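Local structure of 3-dehydroquinate dehydratase (Geobacillus kaustophilus, 2YR1) at residues L49-A53 and D54-A58; L97-A100 and E101-L105; L105-A108 and I109-G113. The protein probably catalyses the cis-dehydration of 3-dehydroquinate to 3-dehydroshikimate, the third step of the chorismate pathway, working as a homodimeric type I dehydroquinase that forms a Schiff base with its substrate. All coordinates share one frame; numbering follows the deposited sequence.

Overall arrangement
Following the chain from its N terminus, interaction 1 comes first: strand 48-52, the second strand of the TIM barrel, ends at residues 49-53 and turns directly into the loop 54-58 that leads toward helix 62-75. After strand 81-84, interaction 2 starts helix 99-112 at residues 97-105, and interaction 3 finishes the same helix at residues 105-113, with Leu105 common to both. All three are local contacts that neither nest nor cross. Interactions 2 and 3 have centres about 11 Å apart, while the nearest atoms of interaction 1 lie about 6 Å from each. Helix 99-112 is the link between parallel strands 81-84 and 117-121.

Interaction 1 of 3, residues L49-A53 and D54-A58; sequences LEWRA and DFFRA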
ATOM      1  N   LEU A  49      -6.420  17.468  14.812  1.00 27.09           N
ATOM      2  CA  LEU A  49      -5.590  18.632  14.532  1.00 28.17           C
ATOM      3  C   LEU A  49      -4.347  18.571  15.406  1.00 27.02           C
ATOM      4  O   LEU A  49      -4.459  18.500  16.633  1.00 33.03           O
ATOM      5  CB  LEU A  49      -6.381  19.898  14.869  1.00 32.21           C
ATOM      6  CG  LEU A  49      -5.946  21.263  14.345  1.00 36.66           C
ATOM      7  CD1 LEU A  49      -6.043  21.287  12.837  1.00 36.35           C
ATOM      8  CD2 LEU A  49      -6.863  22.321  14.928  1.00 38.79           C
ATOM      9  N   GLU A  50      -3.166  18.578  14.798  1.00 24.60           N
ATOM     10  CA  GLU A  50      -1.943  18.549  15.588  1.00 24.05           C
ATOM     11  C   GLU A  50      -1.235  19.886  15.522  1.00 29.82           C
ATOM     12  O   GLU A  50      -0.622  20.217  14.510  1.00 26.80           O
ATOM     13  CB  GLU A  50      -0.947  17.492  15.112  1.00 19.80           C
ATOM     14  CG  GLU A  50       0.363  17.588  15.908  1.00 20.25           C
ATOM     15  CD  GLU A  50       1.502  16.772  15.328  1.00 26.41           C
ATOM     16  OE1 GLU A  50       1.652  16.732  14.085  1.00 30.95           O
ATOM     17  OE2 GLU A  50       2.264  16.183  16.119  1.00 27.59           O
ATOM     18  N   TRP A  51      -1.301  20.682  16.573  1.00 28.38           N
ATOM     19  CA  TRP A  51      -0.567  21.907  16.430  1.00 31.71           C
ATOM     20  C   TRP A  51       0.827  21.669  16.952  1.00 24.34           C
ATOM     21  O   TRP A  51       1.038  21.244  18.087  1.00 26.39           O
ATOM     22  CB  TRP A  51      -1.316  23.102  17.050  1.00 40.60           C
ATOM     23  CG  TRP A  51      -1.006  23.554  18.420  1.00 43.30           C
ATOM     24  CD1 TRP A  51      -1.311  22.912  19.583  1.00 51.38           C
ATOM     25  CD2 TRP A  51      -0.531  24.858  18.792  1.00 47.54           C
ATOM     26  NE1 TRP A  51      -1.074  23.746  20.661  1.00 54.81           N
ATOM     27  CE2 TRP A  51      -0.594  24.944  20.202  1.00 49.00           C
ATOM     28  CE3 TRP A  51      -0.064  25.964  18.068  1.00 43.49           C
ATOM     29  CZ2 TRP A  51      -0.212  26.094  20.907  1.00 49.98           C
ATOM     30  CZ3 TRP A  51       0.315  27.108  18.768  1.00 46.91           C
ATOM     31  CH2 TRP A  51       0.240  27.161  20.174  1.00 47.64           C
ATOM     32  N   ARG A  52       1.774  21.840  16.037  1.00 19.81           N
ATOM     33  CA  ARG A  52       3.184  21.665  16.298  1.00 15.69           C
ATOM     34  C   ARG A  52       3.724  22.930  16.970  1.00 30.19           C
ATOM     35  O   ARG A  52       4.424  23.750  16.355  1.00 23.49           O
ATOM     36  CB  ARG A  52       3.904  21.398  14.979  1.00 26.34           C
ATOM     37  CG  ARG A  52       3.806  19.968  14.489  1.00 29.11           C
ATOM     38  CD  ARG A  52       4.660  19.073  15.365  1.00 28.49           C
ATOM     39  NE  ARG A  52       6.075  19.438  15.305  1.00 29.22           N
ATOM     40  CZ  ARG A  52       6.878  19.143  14.286  1.00 30.68           C
ATOM     41  NH1 ARG A  52       6.402  18.477  13.245  1.00 30.05           N
ATOM     42  NH2 ARG A  52       8.155  19.507  14.307  1.00 29.60           N
ATOM     43  N   ALA A  53       3.397  23.060  18.252  1.00 31.91           N
ATOM     44  CA  ALA A  53       3.780  24.216  19.047  1.00 32.38           C
ATOM     45  C   ALA A  53       5.261  24.571  19.026  1.00 33.89           C
ATOM     46  O   ALA A  53       5.636  25.674  19.438  1.00 35.38           O
ATOM     47  CB  ALA A  53       3.300  24.029  20.484  1.00 31.14           C
ATOM     48  N   ASP A  54       6.111  23.666  18.550  1.00 34.55           N
ATOM     49  CA  ASP A  54       7.533  23.972  18.520  1.00 33.01           C
ATOM     50  C   ASP A  54       7.926  24.980  17.438  1.00 35.09           C
ATOM     51  O   ASP A  54       9.102  25.345  17.320  1.00 33.71           O
ATOM     52  CB  ASP A  54       8.367  22.694  18.406  1.00 34.36           C
ATOM     53  CG  ASP A  54       7.862  21.747  17.344  1.00 39.87           C
ATOM     54  OD1 ASP A  54       6.670  21.379  17.385  1.00 31.66           O
ATOM     55  OD2 ASP A  54       8.671  21.359  16.477  1.00 40.42           O
ATOM     56  N   PHE A  55       6.942  25.427  16.663  1.00 28.82           N
ATOM     57  CA  PHE A  55       7.169  26.426  15.619  1.00 38.46           C
ATOM     58  C   PHE A  55       6.941  27.825  16.208  1.00 39.58           C
ATOM     59  O   PHE A  55       7.537  28.805  15.765  1.00 39.80           O
ATOM     60  CB  PHE A  55       6.206  26.223  14.443  1.00 36.70           C
ATOM     61  CG  PHE A  55       6.670  25.195  13.450  1.00 41.65           C
ATOM     62  CD1 PHE A  55       6.608  23.839  13.751  1.00 36.75           C
ATOM     63  CD2 PHE A  55       7.201  25.587  12.222  1.00 42.50           C
ATOM     64  CE1 PHE A  55       7.072  22.888  12.846  1.00 33.51           C
ATOM     65  CE2 PHE A  55       7.668  24.643  11.309  1.00 41.92           C
ATOM     66  CZ  PHE A  55       7.604  23.289  11.624  1.00 38.42           C
ATOM     67  N   PHE A  56       6.064  27.880  17.208  1.00 38.95           N
ATOM     68  CA  PHE A  56       5.681  29.098  17.921  1.00 36.95           C
ATOM     69  C   PHE A  56       6.924  29.802  18.479  1.00 37.74           C
ATOM     70  O   PHE A  56       7.619  29.255  19.347  1.00 34.54           O
ATOM     71  CB  PHE A  56       4.752  28.697  19.074  1.00 39.12           C
ATOM     72  CG  PHE A  56       3.852  29.787  19.562  1.00 33.72           C
ATOM     73  CD1 PHE A  56       2.692  30.108  18.868  1.00 26.76           C
ATOM     74  CD2 PHE A  56       4.129  30.450  20.756  1.00 30.02           C
ATOM     75  CE1 PHE A  56       1.814  31.067  19.359  1.00 35.58           C
ATOM     76  CE2 PHE A  56       3.254  31.414  21.255  1.00 28.93           C
ATOM     77  CZ  PHE A  56       2.094  31.722  20.559  1.00 29.39           C
ATOM     78  N   ARG A  57       7.220  31.005  17.993  1.00 34.38           N
ATOM     79  CA  ARG A  57       8.397  31.708  18.504  1.00 36.52           C
ATOM     80  C   ARG A  57       8.226  32.161  19.957  1.00 29.10           C
ATOM     81  O   ARG A  57       9.172  32.101  20.726  1.00 35.87           O
ATOM     82  CB  ARG A  57       8.763  32.920  17.624  1.00 39.54           C
ATOM     83  CG  ARG A  57       9.829  32.623  16.562  1.00 44.38           C
ATOM     84  CD  ARG A  57      10.520  33.893  16.032  1.00 52.00           C
ATOM     85  NE  ARG A  57       9.579  34.839  15.432  1.00 56.99           N
ATOM     86  CZ  ARG A  57       8.843  35.721  16.113  1.00 54.50           C
ATOM     87  NH1 ARG A  57       8.934  35.801  17.436  1.00 54.26           N
ATOM     88  NH2 ARG A  57       7.992  36.511  15.466  1.00 52.03           N
ATOM     89  N   ALA A  58       7.020  32.595  20.322  1.00 32.27           N
ATOM     90  CA  ALA A  58       6.733  33.064  21.681  1.00 40.20           C
ATOM     91  C   ALA A  58       6.310  31.962  22.653  1.00 46.05           C
ATOM     92  O   ALA A  58       5.400  32.163  23.463  1.00 48.49           O
ATOM     93  CB  ALA A  58       5.654  34.140  21.647  1.00 34.27           C
TER
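Arg52 grips Asp54 side-on across the turn: Arg52 NE donates to Asp54 OD1 at 2.9 Å, and Arg52 NH2 reaches Asp54 OD2, also at 2.9 Å. Each oxygen uses its syn lone pair, and the guanidinium and carboxylate lie only 9° from coplanar. The arginine can face its neighbour this way because its chain bends at both chi2 (-72°) and chi3, which brings the NE and NH2 side to Asp54. Phe55 CE1 comes over one guanidinium face, toward its rim, 3.8 Å from Arg52 NH2. In the backbone of the same turn, Phe55 N donates to Arg52 O at 3.0 Å, closing a type I beta turn. Trp51 works separately: the edge of its six-membered ring is directed at the face of Phe56 in an offset edge-to-face pair, planes at 80°, with Trp51 CZ3 and Phe56 CD1 3.8 Å apart. Ala53 CB rests over the centre of one indole face. Arg52 NH1 is held by Ser235 O, so both ends of the guanidinium are fixed in what is probably the 3-dehydroquinate site. Asp54 OD2 also accepts from Gln93 N; an alanine in place of Arg52 would take away both prongs and is likely to leave the carboxylate less firmly fixed, its charge without its mate in this turn. Outward from the barrel strand 48-52, Trp51 and Phe56 pack between helices 31-43 and 62-75, touching Val34 and Thr68.

Interaction 2 of 3, residues L97-A100 and E101-L105; sequences LNEA and EVRRL
Val102 N donates to Asn98 O at 3.1 Å, nearly straight onto the carbonyl oxygen, and this bond opens helix 99-112. Asn98 is the N-cap: its own OD1 takes the N-H of Ala100, with Asn98 OD1 and Ala100 N 3.1 Å apart and the donor standing well above the amide plane. Against this first turn lies Leu97, which passes antiparallel to Glu101, with Leu97 CB and Glu101 CB 3.6 Å apart. The side chains of Leu97 and Leu105 meet roughly at right angles, Leu97 CD2 lying 4.1 Å from Leu105 CD1. Glu101 keeps CG beside its backbone N (chi1 -60°) and bends again at chi2 (59°), which turns the carboxylate back toward Asn98, although the position of OE1 there is doubtful in the model. Arg104 holds the other oxygen: Arg104 NH1 meets Glu101 OE2 at 2.9 Å, in the guanidinium plane but on the anti side of the oxygen and about 31° out of the carboxylate plane. On another side of the helix, Glu99 and Arg103 extend alongside each other in the same sense, and Glu99 CG lies over one guanidinium face, 3.6 Å from Arg103 NH2. Their ion pair is long, with no N-H aimed at the oxygen; the stronger partner of Glu99 is Arg127. Farther out, Arg103 packs on helix 127-137, touching Val131 and Met134, while Val102 meets Ile85 and Ile95 of the loop after strand 81-84, and Leu97 leans on Ile59 and Asp60 of the loop before helix 62-75.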
ATOM      1  N   LEU A  97      13.031  27.605  25.379  1.00 48.66           N
ATOM      2  CA  LEU A  97      12.847  27.145  26.760  1.00 47.19           C
ATOM      3  C   LEU A  97      13.285  25.695  26.848  1.00 41.80           C
ATOM      4  O   LEU A  97      13.138  24.954  25.893  1.00 45.14           O
ATOM      5  CB  LEU A  97      11.380  27.294  27.180  1.00 46.28           C
ATOM      6  CG  LEU A  97      10.327  26.430  26.485  1.00 37.56           C
ATOM      7  CD1 LEU A  97      10.251  25.098  27.193  1.00 40.37           C
ATOM      8  CD2 LEU A  97       8.970  27.115  26.528  1.00 38.45           C
ATOM      9  N   ASN A  98      13.830  25.283  27.986  1.00 46.27           N
ATOM     10  CA  ASN A  98      14.292  23.907  28.101  1.00 47.18           C
ATOM     11  C   ASN A  98      13.250  22.935  28.653  1.00 47.82           C
ATOM     12  O   ASN A  98      12.080  23.286  28.848  1.00 48.66           O
ATOM     13  CB  ASN A  98      15.589  23.841  28.928  1.00 48.42           C
ATOM     14  CG  ASN A  98      15.345  23.831  30.429  1.00 53.92           C
ATOM     15  OD1 ASN A  98      14.932  22.816  30.996  1.00 56.16           O
ATOM     16  ND2 ASN A  98      15.602  24.963  31.082  1.00 55.09           N
ATOM     17  N   GLU A  99      13.699  21.707  28.879  1.00 44.74           N
ATOM     18  CA  GLU A  99      12.880  20.610  29.383  1.00 45.14           C
ATOM     19  C   GLU A  99      11.780  20.954  30.391  1.00 44.64           C
ATOM     20  O   GLU A  99      10.588  20.777  30.103  1.00 39.81           O
ATOM     21  CB  GLU A  99      13.800  19.552  29.986  1.00 46.39           C
ATOM     22  CG  GLU A  99      13.082  18.420  30.687  1.00 52.56           C
ATOM     23  CD  GLU A  99      14.013  17.269  31.014  1.00 52.69           C
ATOM     24  OE1 GLU A  99      14.875  17.408  31.915  1.00 54.02           O
ATOM     25  OE2 GLU A  99      13.886  16.224  30.349  1.00 55.29           O
ATOM     26  N   ALA A 100      12.187  21.429  31.565  1.00 36.59           N
ATOM     27  CA  ALA A 100      11.258  21.768  32.633  1.00 37.35           C
ATOM     28  C   ALA A 100      10.120  22.668  32.188  1.00 41.55           C
ATOM     29  O   ALA A 100       8.946  22.403  32.479  1.00 38.94           O
ATOM     30  CB  ALA A 100      12.013  22.426  33.782  1.00 34.32           C
ATOM     31  N   GLU A 101      10.473  23.738  31.489  1.00 39.94           N
ATOM     32  CA  GLU A 101       9.491  24.703  31.017  1.00 44.45           C
ATOM     33  C   GLU A 101       8.483  24.033  30.101  1.00 39.03           C
ATOM     34  O   GLU A 101       7.279  24.314  30.176  1.00 42.34           O
ATOM     35  CB  GLU A 101      10.190  25.870  30.299  1.00 44.75           C
ATOM     36  CG  GLU A 101      11.183  26.656  31.180  1.00 51.66           C
ATOM     37  CD  GLU A 101      12.306  25.779  31.736  1.00 57.68           C
ATOM     38  OE1 GLU A 101      13.056  25.202  30.924  1.00 53.28           O
ATOM     39  OE2 GLU A 101      12.436  25.662  32.982  1.00 59.58           O
ATOM     40  N   VAL A 102       8.973  23.150  29.239  1.00 37.48           N
ATOM     41  CA  VAL A 102       8.099  22.427  28.320  1.00 31.58           C
ATOM     42  C   VAL A 102       7.049  21.688  29.147  1.00 29.37           C
ATOM     43  O   VAL A 102       5.849  21.848  28.929  1.00 32.49           O
ATOM     44  CB  VAL A 102       8.878  21.384  27.483  1.00 29.90           C
ATOM     45  CG1 VAL A 102       7.939  20.732  26.465  1.00 25.33           C
ATOM     46  CG2 VAL A 102      10.049  22.042  26.778  1.00 30.46           C
ATOM     47  N   ARG A 103       7.511  20.890  30.104  1.00 35.25           N
ATOM     48  CA  ARG A 103       6.612  20.122  30.969  1.00 35.44           C
ATOM     49  C   ARG A 103       5.687  21.022  31.760  1.00 36.72           C
ATOM     50  O   ARG A 103       4.523  20.692  31.989  1.00 35.25           O
ATOM     51  CB  ARG A 103       7.423  19.225  31.908  1.00 37.58           C
ATOM     52  CG  ARG A 103       8.046  18.052  31.177  1.00 41.43           C
ATOM     53  CD  ARG A 103       8.753  17.076  32.101  1.00 44.78           C
ATOM     54  NE  ARG A 103       9.961  17.644  32.687  1.00 51.96           N
ATOM     55  CZ  ARG A 103      10.827  16.945  33.413  1.00 47.46           C
ATOM     56  NH1 ARG A 103      10.614  15.656  33.633  1.00 54.94           N
ATOM     57  NH2 ARG A 103      11.893  17.535  33.929  1.00 49.00           N
ATOM     58  N   ARG A 104       6.207  22.176  32.163  1.00 39.07           N
ATOM     59  CA  ARG A 104       5.422  23.134  32.914  1.00 33.56           C
ATOM     60  C   ARG A 104       4.391  23.712  31.960  1.00 32.66           C
ATOM     61  O   ARG A 104       3.221  23.885  32.317  1.00 34.52           O
ATOM     62  CB  ARG A 104       6.338  24.226  33.468  1.00 37.11           C
ATOM     63  CG  ARG A 104       6.142  24.514  34.939  1.00 41.03           C
ATOM     64  CD  ARG A 104       7.368  25.220  35.515  1.00 46.72           C
ATOM     65  NE  ARG A 104       7.717  26.430  34.773  1.00 47.29           N
ATOM     66  CZ  ARG A 104       8.908  26.649  34.222  1.00 46.41           C
ATOM     67  NH1 ARG A 104       9.869  25.737  34.331  1.00 45.11           N
ATOM     68  NH2 ARG A 104       9.139  27.774  33.557  1.00 46.76           N
ATOM     69  N   LEU A 105       4.824  23.990  30.731  1.00 34.20           N
ATOM     70  CA  LEU A 105       3.928  24.538  29.718  1.00 27.58           C
ATOM     71  C   LEU A 105       2.903  23.473  29.357  1.00 25.46           C
ATOM     72  O   LEU A 105       1.722  23.772  29.161  1.00 26.05           O
ATOM     73  CB  LEU A 105       4.712  24.931  28.462  1.00 29.78           C
ATOM     74  CG  LEU A 105       4.190  26.093  27.616  1.00 36.72           C
ATOM     75  CD1 LEU A 105       5.007  26.155  26.324  1.00 32.39           C
ATOM     76  CD2 LEU A 105       2.719  25.919  27.302  1.00 38.40           C
TER

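Interaction 3 of 3, residues L105-A108 and I109-G113; sequences LIEA and ICRSG
Leu105 O accepts the N-H of Ile109, with Leu105 O and Ile109 N 2.7 Å apart and the donor tilted 24° from the carbonyl plane, a regular alpha-helical bond in the second half of helix 99-112. This helix is the connecting element of a beta-alpha-beta crossover in the TIM barrel, between parallel strands 81-84 and 117-121. Two residues further on, Arg111 N donates to Glu107 O at 2.9 Å, and the same two residues also pair through their side chains. Glu107 has CG anti to its backbone N (chi1 -168°) and runs on extended, while Arg111 bends at chi3 (-52°) and comes back to meet it. The carbon chain of the glutamate therefore lies against one face of the guanidinium: Glu107 CG sits over the centre of that face, 3.4 Å from Arg111 CZ. Glu107 OE1 makes the salt bridge, 2.8 Å from Arg111 NH1, approaching over the same face and not within the plane.

The inward side is apolar. Ile106 CG2 faces Cys110 SG, whose exact position is doubtful in the model, and both residues press on Val118 of strand 117-121; Met134 and Thr135 of helix 127-137 lie beside them. Leu105 and Ile109 instead pack toward helix 62-75, on Val65 and Ala69, their own contact being a loose one along the helix. At the C-terminal end, Ser112 turns OG back toward Ala108 O, although that separation is too short in the model to be trusted in detail. Gly113 is the first residue to leave helical angles, with positive phi, and Gly113 N still donates to Cys110 O at 3.1 Å.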
ATOM      1  N   LEU A 105       4.824  23.990  30.731  1.00 34.20           N
ATOM      2  CA  LEU A 105       3.928  24.538  29.718  1.00 27.58           C
ATOM      3  C   LEU A 105       2.903  23.473  29.357  1.00 25.46           C
ATOM      4  O   LEU A 105       1.722  23.772  29.161  1.00 26.05           O
ATOM      5  CB  LEU A 105       4.712  24.931  28.462  1.00 29.78           C
ATOM      6  CG  LEU A 105       4.190  26.093  27.616  1.00 36.72           C
ATOM      7  CD1 LEU A 105       5.007  26.155  26.324  1.00 32.39           C
ATOM      8  CD2 LEU A 105       2.719  25.919  27.302  1.00 38.40           C
ATOM      9  N   ILE A 106       3.353  22.223  29.265  1.00 27.76           N
ATOM     10  CA  ILE A 106       2.433  21.143  28.930  1.00 26.79           C
ATOM     11  C   ILE A 106       1.370  21.052  30.029  1.00 21.17           C
ATOM     12  O   ILE A 106       0.183  20.931  29.751  1.00 23.33           O
ATOM     13  CB  ILE A 106       3.168  19.787  28.801  1.00 26.92           C
ATOM     14  CG1 ILE A 106       4.099  19.803  27.588  1.00 31.90           C
ATOM     15  CG2 ILE A 106       2.157  18.661  28.646  1.00 26.06           C
ATOM     16  CD1 ILE A 106       5.002  18.576  27.490  1.00 27.38           C
ATOM     17  N   GLU A 107       1.795  21.140  31.283  1.00 30.52           N
ATOM     18  CA  GLU A 107       0.841  21.066  32.384  1.00 30.31           C
ATOM     19  C   GLU A 107      -0.122  22.229  32.298  1.00 27.66           C
ATOM     20  O   GLU A 107      -1.344  22.056  32.336  1.00 34.92           O
ATOM     21  CB  GLU A 107       1.563  21.088  33.732  1.00 33.92           C
ATOM     22  CG  GLU A 107       0.640  20.725  34.885  1.00 39.11           C
ATOM     23  CD  GLU A 107       1.363  20.696  36.208  1.00 47.74           C
ATOM     24  OE1 GLU A 107       1.598  21.794  36.768  1.00 52.42           O
ATOM     25  OE2 GLU A 107       1.709  19.581  36.672  1.00 42.50           O
ATOM     26  N   ALA A 108       0.433  23.427  32.162  1.00 37.03           N
ATOM     27  CA  ALA A 108      -0.381  24.624  32.060  1.00 31.54           C
ATOM     28  C   ALA A 108      -1.354  24.490  30.903  1.00 30.03           C
ATOM     29  O   ALA A 108      -2.510  24.882  31.013  1.00 33.17           O
ATOM     30  CB  ALA A 108       0.503  25.834  31.856  1.00 33.99           C
ATOM     31  N   ILE A 109      -0.891  23.933  29.789  1.00 32.88           N
ATOM     32  CA  ILE A 109      -1.763  23.778  28.630  1.00 31.38           C
ATOM     33  C   ILE A 109      -2.796  22.684  28.881  1.00 26.81           C
ATOM     34  O   ILE A 109      -3.938  22.804  28.454  1.00 28.08           O
ATOM     35  CB  ILE A 109      -0.945  23.468  27.330  1.00 37.52           C
ATOM     36  CG1 ILE A 109      -1.879  23.421  26.125  1.00 35.49           C
ATOM     37  CG2 ILE A 109      -0.276  22.119  27.422  1.00 43.89           C
ATOM     38  CD1 ILE A 109      -2.643  24.702  25.900  1.00 44.56           C
ATOM     39  N   CYS A 110      -2.397  21.626  29.588  1.00 33.76           N
ATOM     40  CA  CYS A 110      -3.308  20.528  29.911  1.00 36.15           C
ATOM     41  C   CYS A 110      -4.476  21.009  30.779  1.00 37.12           C
ATOM     42  O   CYS A 110      -5.635  20.698  30.509  1.00 40.60           O
ATOM     43  CB  CYS A 110      -2.581  19.411  30.678  1.00 39.26           C
ATOM     44  SG  CYS A 110      -1.398  18.412  29.745  1.00 43.80           S
ATOM     45  N   ARG A 111      -4.163  21.760  31.830  1.00 40.51           N
ATOM     46  CA  ARG A 111      -5.189  22.243  32.748  1.00 40.41           C
ATOM     47  C   ARG A 111      -6.081  23.309  32.146  1.00 39.06           C
ATOM     48  O   ARG A 111      -7.199  23.537  32.616  1.00 39.38           O
ATOM     49  CB  ARG A 111      -4.543  22.734  34.044  1.00 40.43           C
ATOM     50  CG  ARG A 111      -4.017  21.587  34.895  1.00 46.90           C
ATOM     51  CD  ARG A 111      -3.186  22.053  36.076  1.00 48.94           C
ATOM     52  NE  ARG A 111      -2.132  22.957  35.630  1.00 56.45           N
ATOM     53  CZ  ARG A 111      -1.079  23.311  36.359  1.00 55.94           C
ATOM     54  NH1 ARG A 111      -0.921  22.832  37.587  1.00 56.72           N
ATOM     55  NH2 ARG A 111      -0.196  24.166  35.859  1.00 55.59           N
ATOM     56  N   SER A 112      -5.597  23.941  31.083  1.00 41.15           N
ATOM     57  CA  SER A 112      -6.365  24.964  30.393  1.00 35.60           C
ATOM     58  C   SER A 112      -7.564  24.276  29.765  1.00 35.92           C
ATOM     59  O   SER A 112      -8.604  24.890  29.548  1.00 30.60           O
ATOM     60  CB  SER A 112      -5.516  25.605  29.297  1.00 47.23           C
ATOM     61  OG  SER A 112      -4.237  25.962  29.795  1.00 50.18           O
ATOM     62  N   GLY A 113      -7.416  22.987  29.475  1.00 35.25           N
ATOM     63  CA  GLY A 113      -8.511  22.246  28.871  1.00 36.02           C
ATOM     64  C   GLY A 113      -8.746  22.574  27.406  1.00 34.51           C
ATOM     65  O   GLY A 113      -9.810  22.269  26.862  1.00 35.21           O
TER